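Local coordinates for putative periplasmic or exported protein (Salmonella enterica subsp. enterica serovar Typhimurium, PDB 4GQZ) that probably binds copper in the periplasm and contributes to copper resistance, and forms a V-shaped dimer, at residues 44-49 / 55-60; 70-75 / 134-139; 79-84 / 115-120. All coordinates share one frame; numbering follows the deposited sequence.

Contact 1: 44-49 / 55-60; sequences STELKL and IYTLPL
Leu47 and Leu58 form a hydrogen-bonded antiparallel pair: Leu47 N donates to Leu58 O at 2.8 Å, and Leu58 N returns a bond to Leu47 O at 2.9 Å. Their side chains run side by side on the same face. CG beside its backbone N (chi1 -54°) brings Leu58 CD1 between the ends of Leu47 and Leu49, 4.1 Å from Leu47 CD1 and 3.9 Å from Leu49 CD1, a single methyl serving two neighbours. Leu49 and Tyr56 make the next hydrogen-bonded pair. At the other end Leu60 N reaches Thr45 O at 2.9 Å, standing 44° out of that carbonyl plane, while Leu60 CD1 tucks against Leu47 CB at 4.0 Å.

The reverse face is more polar. There Glu46 lies alongside Thr57, and its OE1 meets the methyl CG2 of Thr57 at 3.6 Å.

Further out, Ile23 and Ile27 of helix 20-28 pack on the leucine face, and the ring of Phe9 meets Tyr56. Thr57 N bonds to Glu6 OE1 of the second subunit, and Ile55 O to Ser4 OG of that subunit.

The chemistry is that of an amphipathic beta hairpin: the leucines close over the helices, the Glu46 and Thr57 face stays partly exposed, and backbone groups of Ile55 and Thr57 on the outer edge of strand 55-59 help hold the dimer together.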
loop_
_atom_site.group_PDB
_atom_site.type_symbol
_atom_site.label_atom_id
_atom_site.label_comp_id
_atom_site.label_asym_id
_atom_site.label_seq_id
_atom_site.Cartn_x
_atom_site.Cartn_y
_atom_site.Cartn_z
ATOM N N SER B 44 -6.245 -1.157 -10.921
ATOM C CA SER B 44 -6.793 -0.533 -9.732
ATOM C C SER B 44 -6.277 -1.206 -8.459
ATOM O O SER B 44 -6.226 -0.587 -7.390
ATOM C CB SER B 44 -8.313 -0.618 -9.762
ATOM O OG SER B 44 -8.721 -1.960 -9.964
ATOM N N THR B 45 -5.901 -2.476 -8.561
ATOM C CA THR B 45 -5.553 -3.209 -7.353
ATOM C C THR B 45 -4.190 -3.878 -7.370
ATOM O O THR B 45 -3.728 -4.304 -6.319
ATOM C CB THR B 45 -6.630 -4.269 -6.962
ATOM O OG1 THR B 45 -6.874 -5.143 -8.071
ATOM C CG2 THR B 45 -7.939 -3.580 -6.560
ATOM N N GLU B 46 -3.556 -3.972 -8.539
ATOM C CA GLU B 46 -2.277 -4.682 -8.656
ATOM C C GLU B 46 -1.220 -3.958 -9.484
ATOM O O GLU B 46 -1.528 -3.290 -10.476
ATOM C CB GLU B 46 -2.476 -6.049 -9.323
ATOM C CG GLU B 46 -3.608 -6.901 -8.793
ATOM C CD GLU B 46 -3.801 -8.158 -9.625
ATOM O OE1 GLU B 46 -3.109 -8.299 -10.664
ATOM O OE2 GLU B 46 -4.640 -9.002 -9.240
ATOM N N LEU B 47 0.042 -4.137 -9.099
ATOM C CA LEU B 47 1.152 -3.811 -9.979
ATOM C C LEU B 47 1.606 -5.147 -10.585
ATOM O O LEU B 47 1.887 -6.088 -9.845
ATOM C CB LEU B 47 2.280 -3.219 -9.146
ATOM C CG LEU B 47 3.407 -2.369 -9.728
ATOM C CD1 LEU B 47 4.736 -2.803 -9.140
ATOM C CD2 LEU B 47 3.416 -2.303 -11.258
ATOM N N LYS B 48 1.641 -5.258 -11.912
ATOM C CA LYS B 48 2.074 -6.509 -12.564
ATOM C C LYS B 48 3.461 -6.343 -13.145
ATOM O O LYS B 48 3.717 -5.405 -13.901
ATOM C CB LYS B 48 1.124 -6.916 -13.690
ATOM C CG LYS B 48 -0.333 -7.067 -13.303
ATOM C CD LYS B 48 -1.173 -7.257 -14.580
ATOM C CE LYS B 48 -2.674 -7.193 -14.310
ATOM N NZ LYS B 48 -3.444 -7.009 -15.584
ATOM N N LEU B 49 4.357 -7.269 -12.819
ATOM C CA LEU B 49 5.736 -7.159 -13.272
ATOM C C LEU B 49 6.137 -8.423 -14.000
ATOM O O LEU B 49 5.705 -9.518 -13.637
ATOM C CB LEU B 49 6.685 -6.952 -12.092
ATOM C CG LEU B 49 6.478 -5.736 -11.192
ATOM C CD1 LEU B 49 7.291 -5.883 -9.886
ATOM C CD2 LEU B 49 6.852 -4.478 -11.929
ATOM N N ILE B 55 4.829 -13.709 -14.787
ATOM C CA ILE B 55 4.277 -12.473 -14.250
ATOM C C ILE B 55 4.143 -12.497 -12.739
ATOM O O ILE B 55 3.630 -13.459 -12.169
ATOM C CB ILE B 55 2.881 -12.207 -14.845
ATOM C CG1 ILE B 55 2.936 -12.328 -16.368
ATOM C CG2 ILE B 55 2.359 -10.836 -14.417
ATOM C CD1 ILE B 55 1.742 -13.072 -16.972
ATOM N N TYR B 56 4.583 -11.420 -12.094
ATOM C CA TYR B 56 4.473 -11.291 -10.648
ATOM C C TYR B 56 3.451 -10.220 -10.378
ATOM O O TYR B 56 3.351 -9.269 -11.154
ATOM C CB TYR B 56 5.820 -10.888 -10.046
ATOM C CG TYR B 56 6.964 -11.763 -10.531
ATOM C CD1 TYR B 56 6.960 -13.128 -10.302
ATOM C CD2 TYR B 56 8.042 -11.211 -11.223
ATOM C CE1 TYR B 56 8.008 -13.943 -10.761
ATOM C CE2 TYR B 56 9.089 -12.006 -11.681
ATOM C CZ TYR B 56 9.058 -13.370 -11.443
ATOM O OH TYR B 56 10.091 -14.145 -11.904
ATOM N N THR B 57 2.683 -10.373 -9.300
ATOM C CA THR B 57 1.655 -9.390 -8.949
ATOM C C THR B 57 1.800 -8.878 -7.526
ATOM O O THR B 57 1.774 -9.657 -6.566
ATOM C CB THR B 57 0.227 -9.947 -9.113
ATOM O OG1 THR B 57 0.077 -11.131 -8.319
ATOM C CG2 THR B 57 -0.061 -10.272 -10.573
ATOM N N LEU B 58 1.944 -7.563 -7.389
ATOM C CA LEU B 58 2.080 -6.950 -6.081
ATOM C C LEU B 58 0.819 -6.144 -5.808
ATOM O O LEU B 58 0.476 -5.245 -6.577
ATOM C CB LEU B 58 3.297 -6.031 -6.043
ATOM C CG LEU B 58 4.656 -6.594 -6.452
ATOM C CD1 LEU B 58 5.751 -5.539 -6.286
ATOM C CD2 LEU B 58 5.000 -7.858 -5.679
ATOM N N PRO B 59 0.111 -6.476 -4.725
ATOM C CA PRO B 59 -1.103 -5.723 -4.374
ATOM C C PRO B 59 -0.778 -4.274 -4.056
ATOM O O PRO B 59 0.265 -3.994 -3.435
ATOM C CB PRO B 59 -1.602 -6.429 -3.110
ATOM C CG PRO B 59 -0.997 -7.821 -3.182
ATOM C CD PRO B 59 0.348 -7.616 -3.820
ATOM N N LEU B 60 -1.651 -3.364 -4.489
ATOM C CA LEU B 60 -1.550 -1.966 -4.093
ATOM C C LEU B 60 -2.062 -1.757 -2.676
ATOM O O LEU B 60 -2.561 -2.684 -2.026
ATOM C CB LEU B 60 -2.314 -1.068 -5.079
ATOM C CG LEU B 60 -1.576 -0.530 -6.313
ATOM C CD1 LEU B 60 -0.448 -1.431 -6.799
ATOM C CD2 LEU B 60 -2.541 -0.223 -7.467
#

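Contact 2: 70-75 / 134-139; sequences PYEWRT and VSYNGK
Glu72 OE2 meets two groups of the other segment, Lys139 CE at 3.5 Å and Tyr136 CE2 at 3.8 Å. Neither approach is a hydrogen bond. The oxygen lies at the edge of the Tyr136 ring, near its plane, so an acceptor meets the CH rim and not the pi face; the carboxylate plane itself is turned 78° against that ring. Lys139 passes the carboxylate at about a right angle with its methylene chain. Its end is bent at the last two torsions, and NZ stays 4.7 Å from Glu72 OE2; the charged atoms are not in contact, though opposite charges at that range should still attract weakly.

Deeper in, the meeting is apolar. Pro70 CG touches Val134 CG1 at 3.7 Å, the proline ring and the valine branch crossing at roughly a right angle. Val134 presents this methyl by setting CG1 anti to its backbone N (chi1 177°). Phe95 packs on both residues and also meets the Tyr136 ring, whose OH is hydrogen-bonded to Lys93 NZ. On the other segment, the carboxylate of Glu89 accepts from the backbone N of Glu72, Trp73 and Arg74, which ties down the loop that brings Glu72 here.

What Glu72 leans on is the end of a hairpin. Tyr136 N donates to Lys139 O, and Lys139 N to Tyr136 O, both at 2.8 Å, closing a two-residue turn in which Asn137 and Gly138 both have positive phi. This type I' turn, with its familiar Asn-Gly corner, is a classic connection for a tight antiparallel beta hairpin, here between strands 129-136 and 139-146.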
loop_
_atom_site.group_PDB
_atom_site.type_symbol
_atom_site.label_atom_id
_atom_site.label_comp_id
_atom_site.label_asym_id
_atom_site.label_seq_id
_atom_site.Cartn_x
_atom_site.Cartn_y
_atom_site.Cartn_z
ATOM N N PRO B 70 -1.195 14.574 -20.448
ATOM C CA PRO B 70 -1.864 15.600 -21.259
ATOM C C PRO B 70 -1.272 15.632 -22.663
ATOM O O PRO B 70 -0.141 15.178 -22.865
ATOM C CB PRO B 70 -1.539 16.897 -20.517
ATOM C CG PRO B 70 -1.313 16.461 -19.063
ATOM C CD PRO B 70 -0.582 15.129 -19.225
ATOM N N TYR B 71 -2.017 16.156 -23.630
ATOM C CA TYR B 71 -1.473 16.261 -24.973
ATOM C C TYR B 71 -1.959 17.506 -25.696
ATOM O O TYR B 71 -2.917 18.152 -25.272
ATOM C CB TYR B 71 -1.780 14.999 -25.781
ATOM C CG TYR B 71 -3.206 14.861 -26.266
ATOM C CD1 TYR B 71 -4.186 14.313 -25.450
ATOM C CD2 TYR B 71 -3.568 15.244 -27.564
ATOM C CE1 TYR B 71 -5.493 14.167 -25.893
ATOM C CE2 TYR B 71 -4.872 15.093 -28.012
ATOM C CZ TYR B 71 -5.821 14.552 -27.174
ATOM O OH TYR B 71 -7.125 14.408 -27.599
ATOM N N GLU B 72 -1.282 17.847 -26.783
ATOM C CA GLU B 72 -1.671 19.010 -27.566
ATOM C C GLU B 72 -2.119 18.615 -28.957
ATOM O O GLU B 72 -3.085 19.167 -29.491
ATOM C CB GLU B 72 -0.517 20.007 -27.645
ATOM C CG GLU B 72 -0.411 20.876 -26.414
ATOM C CD GLU B 72 0.841 21.704 -26.410
ATOM O OE1 GLU B 72 1.893 21.162 -26.797
ATOM O OE2 GLU B 72 0.767 22.891 -26.030
ATOM N N TRP B 73 -1.412 17.650 -29.532
ATOM C CA TRP B 73 -1.644 17.239 -30.912
ATOM C C TRP B 73 -2.415 15.926 -30.999
ATOM O O TRP B 73 -3.578 15.921 -31.404
ATOM C CB TRP B 73 -0.301 17.134 -31.642
ATOM C CG TRP B 73 -0.386 16.711 -33.079
ATOM C CD1 TRP B 73 -1.416 16.934 -33.952
ATOM C CD2 TRP B 73 0.602 15.969 -33.799
ATOM N NE1 TRP B 73 -1.117 16.379 -35.178
ATOM C CE2 TRP B 73 0.118 15.786 -35.112
ATOM C CE3 TRP B 73 1.849 15.431 -33.456
ATOM C CZ2 TRP B 73 0.841 15.090 -36.089
ATOM C CZ3 TRP B 73 2.572 14.745 -34.431
ATOM C CH2 TRP B 73 2.064 14.584 -35.731
ATOM N N ARG B 74 -1.772 14.818 -30.629
ATOM C CA ARG B 74 -2.392 13.495 -30.750
ATOM C C ARG B 74 -2.254 12.670 -29.487
ATOM O O ARG B 74 -1.377 12.929 -28.644
ATOM C CB ARG B 74 -1.776 12.710 -31.913
ATOM C CG ARG B 74 -1.937 13.381 -33.254
ATOM C CD ARG B 74 -0.917 12.824 -34.240
ATOM N NE ARG B 74 -1.349 11.577 -34.866
ATOM C CZ ARG B 74 -2.148 11.521 -35.931
ATOM N NH1 ARG B 74 -2.613 12.640 -36.481
ATOM N NH2 ARG B 74 -2.488 10.343 -36.440
ATOM N N THR B 75 -3.124 11.670 -29.356
ATOM C CA THR B 75 -3.095 10.787 -28.193
ATOM C C THR B 75 -3.350 9.329 -28.587
ATOM O O THR B 75 -3.643 9.025 -29.743
ATOM C CB THR B 75 -4.112 11.241 -27.112
ATOM O OG1 THR B 75 -3.854 10.554 -25.876
ATOM C CG2 THR B 75 -5.532 10.969 -27.555
ATOM N N VAL B 134 -6.196 19.845 -15.705
ATOM C CA VAL B 134 -4.779 20.067 -15.916
ATOM C C VAL B 134 -4.639 21.367 -16.694
ATOM O O VAL B 134 -5.494 21.699 -17.523
ATOM C CB VAL B 134 -4.145 18.887 -16.696
ATOM C CG1 VAL B 134 -2.674 19.151 -16.975
ATOM C CG2 VAL B 134 -4.301 17.609 -15.909
ATOM N N SER B 135 -3.600 22.139 -16.400
ATOM C CA SER B 135 -3.403 23.371 -17.149
ATOM C C SER B 135 -1.928 23.588 -17.463
ATOM O O SER B 135 -1.054 23.239 -16.664
ATOM C CB SER B 135 -4.025 24.571 -16.424
ATOM O OG SER B 135 -3.140 25.107 -15.465
ATOM N N TYR B 136 -1.661 24.135 -18.646
ATOM C CA TYR B 136 -0.298 24.346 -19.134
ATOM C C TYR B 136 -0.280 25.562 -20.047
ATOM O O TYR B 136 -1.030 25.601 -21.012
ATOM C CB TYR B 136 0.161 23.117 -19.921
ATOM C CG TYR B 136 1.456 23.304 -20.680
ATOM C CD1 TYR B 136 2.675 23.335 -20.010
ATOM C CD2 TYR B 136 1.463 23.444 -22.066
ATOM C CE1 TYR B 136 3.866 23.500 -20.697
ATOM C CE2 TYR B 136 2.647 23.606 -22.764
ATOM C CZ TYR B 136 3.845 23.632 -22.073
ATOM O OH TYR B 136 5.028 23.794 -22.758
ATOM N N ASN B 137 0.550 26.553 -19.715
ATOM C CA ASN B 137 0.773 27.741 -20.553
ATOM C C ASN B 137 -0.518 28.325 -21.155
ATOM O O ASN B 137 -0.661 28.473 -22.370
ATOM C CB ASN B 137 1.845 27.439 -21.622
ATOM C CG ASN B 137 2.184 28.648 -22.493
ATOM O OD1 ASN B 137 2.787 29.621 -22.032
ATOM N ND2 ASN B 137 1.805 28.579 -23.769
ATOM N N GLY B 138 -1.482 28.602 -20.289
ATOM C CA GLY B 138 -2.719 29.227 -20.720
ATOM C C GLY B 138 -3.799 28.265 -21.179
ATOM O O GLY B 138 -4.927 28.689 -21.422
ATOM N N LYS B 139 -3.469 26.979 -21.293
ATOM C CA LYS B 139 -4.404 26.002 -21.862
ATOM C C LYS B 139 -4.840 25.002 -20.800
ATOM O O LYS B 139 -4.069 24.703 -19.895
ATOM C CB LYS B 139 -3.743 25.238 -23.015
ATOM C CG LYS B 139 -3.246 26.102 -24.163
ATOM C CD LYS B 139 -2.615 25.217 -25.250
ATOM C CE LYS B 139 -1.250 25.746 -25.702
ATOM N NZ LYS B 139 -1.313 27.122 -26.268
#

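Contact 3: 79-84 / 115-120; sequences FNHSLS and YRNGFI
An Asx turn at Asn117, overlapping the end of a type I beta turn from Tyr115 to Gly118, faces the short edge strand 81-82 in the interior of the chain. Asn117 OD1 accepts from Phe119 N at 3.0 Å, with the donor well above the amide's carbonyl plane. The side chain folds back this way because CG sits between the backbone N and the carbonyl carbon (chi1 70°). That bond fixes the rotation of the amide and turns ND2 toward strand 81-82. Gly118, at positive phi, completes the bend.

His81 supplies the other half. Its CE1 lies over the centre of one face of the Phe119 ring, 3.5 Å from CE2, while the two planes are inclined at 43°, neither a parallel stack nor an edge-to-face pair. The side chains slide past each other in opposite directions, and Ser67 of strand 63-68 touches both.

Asn117 ND2 comes to the edge of the imidazole, 4.0 Å from His81 NE2. These two nitrogens do not bond each other; both are hydrogen-bonded to Asp28 OD1 at the end of helix 20-28, so one carboxylate oxygen positions the histidine and the asparagine together. A disulfide seen for this protein, Cys78 to Cys154, ties the residue just before Phe79 to strand 154-155.

A water links the segments: it donates to Ser82 O at 2.8 Å and accepts from Asn117 ND2 at 3.2 Å.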
loop_
_atom_site.group_PDB
_atom_site.type_symbol
_atom_site.label_atom_id
_atom_site.label_comp_id
_atom_site.label_asym_id
_atom_site.label_seq_id
_atom_site.Cartn_x
_atom_site.Cartn_y
_atom_site.Cartn_z
ATOM N N PHE B 79 -6.152 1.789 -21.100
ATOM C CA PHE B 79 -7.024 1.470 -19.975
ATOM C C PHE B 79 -6.209 1.300 -18.689
ATOM O O PHE B 79 -6.334 2.094 -17.748
ATOM C CB PHE B 79 -7.910 0.248 -20.234
ATOM C CG PHE B 79 -8.979 0.062 -19.191
ATOM C CD1 PHE B 79 -10.089 0.905 -19.161
ATOM C CD2 PHE B 79 -8.861 -0.920 -18.216
ATOM C CE1 PHE B 79 -11.068 0.757 -18.187
ATOM C CE2 PHE B 79 -9.837 -1.072 -17.236
ATOM C CZ PHE B 79 -10.938 -0.234 -17.223
ATOM N N ASN B 80 -5.368 0.277 -18.655
ATOM C CA ASN B 80 -4.404 0.145 -17.570
ATOM C C ASN B 80 -3.044 0.692 -17.999
ATOM O O ASN B 80 -2.524 0.329 -19.049
ATOM C CB ASN B 80 -4.316 -1.309 -17.095
ATOM C CG ASN B 80 -5.501 -1.697 -16.232
ATOM O OD1 ASN B 80 -6.060 -0.856 -15.517
ATOM N ND2 ASN B 80 -5.907 -2.956 -16.304
ATOM N N HIS B 81 -2.478 1.570 -17.183
ATOM C CA HIS B 81 -1.236 2.254 -17.540
ATOM C C HIS B 81 -0.040 1.315 -17.635
ATOM O O HIS B 81 0.202 0.519 -16.737
ATOM C CB HIS B 81 -0.933 3.360 -16.523
ATOM C CG HIS B 81 0.333 4.107 -16.803
ATOM N ND1 HIS B 81 0.638 4.619 -18.044
ATOM C CD2 HIS B 81 1.366 4.446 -15.993
ATOM C CE1 HIS B 81 1.807 5.237 -17.991
ATOM N NE2 HIS B 81 2.268 5.145 -16.756
ATOM N N SER B 82 0.712 1.428 -18.722
ATOM C CA SER B 82 1.972 0.707 -18.850
ATOM C C SER B 82 3.106 1.586 -18.338
ATOM O O SER B 82 3.447 2.591 -18.962
ATOM C CB SER B 82 2.232 0.343 -20.312
ATOM O OG SER B 82 3.510 -0.255 -20.440
ATOM N N LEU B 83 3.698 1.207 -17.207
ATOM C CA LEU B 83 4.750 2.009 -16.597
ATOM C C LEU B 83 6.063 1.849 -17.357
ATOM O O LEU B 83 6.992 2.647 -17.194
ATOM C CB LEU B 83 4.943 1.584 -15.137
ATOM C CG LEU B 83 3.713 1.660 -14.233
ATOM C CD1 LEU B 83 3.821 0.636 -13.134
ATOM C CD2 LEU B 83 3.584 3.023 -13.619
ATOM N N SER B 84 6.128 0.824 -18.202
ATOM C CA SER B 84 7.379 0.437 -18.828
ATOM C C SER B 84 7.405 0.629 -20.340
ATOM O O SER B 84 8.484 0.634 -20.934
ATOM C CB SER B 84 7.639 -1.029 -18.549
ATOM O OG SER B 84 6.581 -1.795 -19.090
ATOM N N TYR B 115 6.782 13.310 -16.213
ATOM C CA TYR B 115 8.026 12.534 -16.190
ATOM C C TYR B 115 8.581 12.374 -17.600
ATOM O O TYR B 115 8.007 12.896 -18.567
ATOM C CB TYR B 115 7.804 11.153 -15.562
ATOM C CG TYR B 115 6.881 11.180 -14.362
ATOM C CD1 TYR B 115 6.949 12.210 -13.436
ATOM C CD2 TYR B 115 5.923 10.189 -14.178
ATOM C CE1 TYR B 115 6.092 12.257 -12.349
ATOM C CE2 TYR B 115 5.058 10.224 -13.090
ATOM C CZ TYR B 115 5.153 11.262 -12.179
ATOM O OH TYR B 115 4.306 11.317 -11.084
ATOM N N ARG B 116 9.689 11.644 -17.700
ATOM C CA ARG B 116 10.358 11.355 -18.965
ATOM C C ARG B 116 9.393 10.661 -19.928
ATOM O O ARG B 116 9.473 10.849 -21.147
ATOM C CB ARG B 116 11.594 10.481 -18.696
ATOM C CG ARG B 116 12.289 9.919 -19.948
ATOM C CD ARG B 116 12.728 11.037 -20.872
ATOM N NE ARG B 116 12.562 10.647 -22.271
ATOM C CZ ARG B 116 13.446 9.918 -22.943
ATOM N NH1 ARG B 116 14.558 9.509 -22.337
ATOM N NH2 ARG B 116 13.218 9.596 -24.218
ATOM N N ASN B 117 8.465 9.881 -19.373
ATOM C CA ASN B 117 7.491 9.171 -20.190
ATOM C C ASN B 117 6.246 9.998 -20.534
ATOM O O ASN B 117 5.301 9.479 -21.122
ATOM C CB ASN B 117 7.103 7.828 -19.551
ATOM C CG ASN B 117 6.266 7.987 -18.269
ATOM O OD1 ASN B 117 6.081 9.091 -17.771
ATOM N ND2 ASN B 117 5.770 6.871 -17.737
ATOM N N GLY B 118 6.243 11.274 -20.156
ATOM C CA GLY B 118 5.126 12.156 -20.465
ATOM C C GLY B 118 3.916 12.040 -19.549
ATOM O O GLY B 118 2.888 12.707 -19.772
ATOM N N PHE B 119 4.024 11.208 -18.511
ATOM C CA PHE B 119 2.901 11.040 -17.583
ATOM C C PHE B 119 3.101 11.793 -16.270
ATOM O O PHE B 119 4.217 12.209 -15.932
ATOM C CB PHE B 119 2.663 9.554 -17.294
ATOM C CG PHE B 119 1.956 8.822 -18.398
ATOM C CD1 PHE B 119 2.656 8.389 -19.536
ATOM C CD2 PHE B 119 0.595 8.546 -18.299
ATOM C CE1 PHE B 119 2.008 7.701 -20.565
ATOM C CE2 PHE B 119 -0.068 7.856 -19.322
ATOM C CZ PHE B 119 0.645 7.432 -20.465
ATOM N N ILE B 120 1.994 11.979 -15.553
ATOM C CA ILE B 120 2.011 12.372 -14.150
ATOM C C ILE B 120 1.162 11.373 -13.378
ATOM O O ILE B 120 0.065 11.029 -13.820
ATOM C CB ILE B 120 1.387 13.758 -13.949
ATOM C CG1 ILE B 120 2.164 14.808 -14.759
ATOM C CG2 ILE B 120 1.363 14.109 -12.466
ATOM C CD1 ILE B 120 1.419 16.088 -14.992
HETATM O O HOH W 1 5.650 4.247 -19.574
#

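Contacts 1 and 3 reach the same antiparallel sheet, contact 1 at strand 55-59 on one edge and contact 3 at strand 81-82 on the other; Leu47 CD2 meets Leu83 CD1 at 3.5 Å between them. Contact 3 is the buried one, nearest the centre of the chain, and it relies on rings, an amide and a water. Contact 1 is a continuous backbone ladder, partly buried and facing the second subunit. Contact 2, its centre about 30 Å from that of contact 1 and on the opposite side of the chain's centre, joins a loop to a different sheet by sparse side-chain touches. The loop that contact 2 closes contains contact 3.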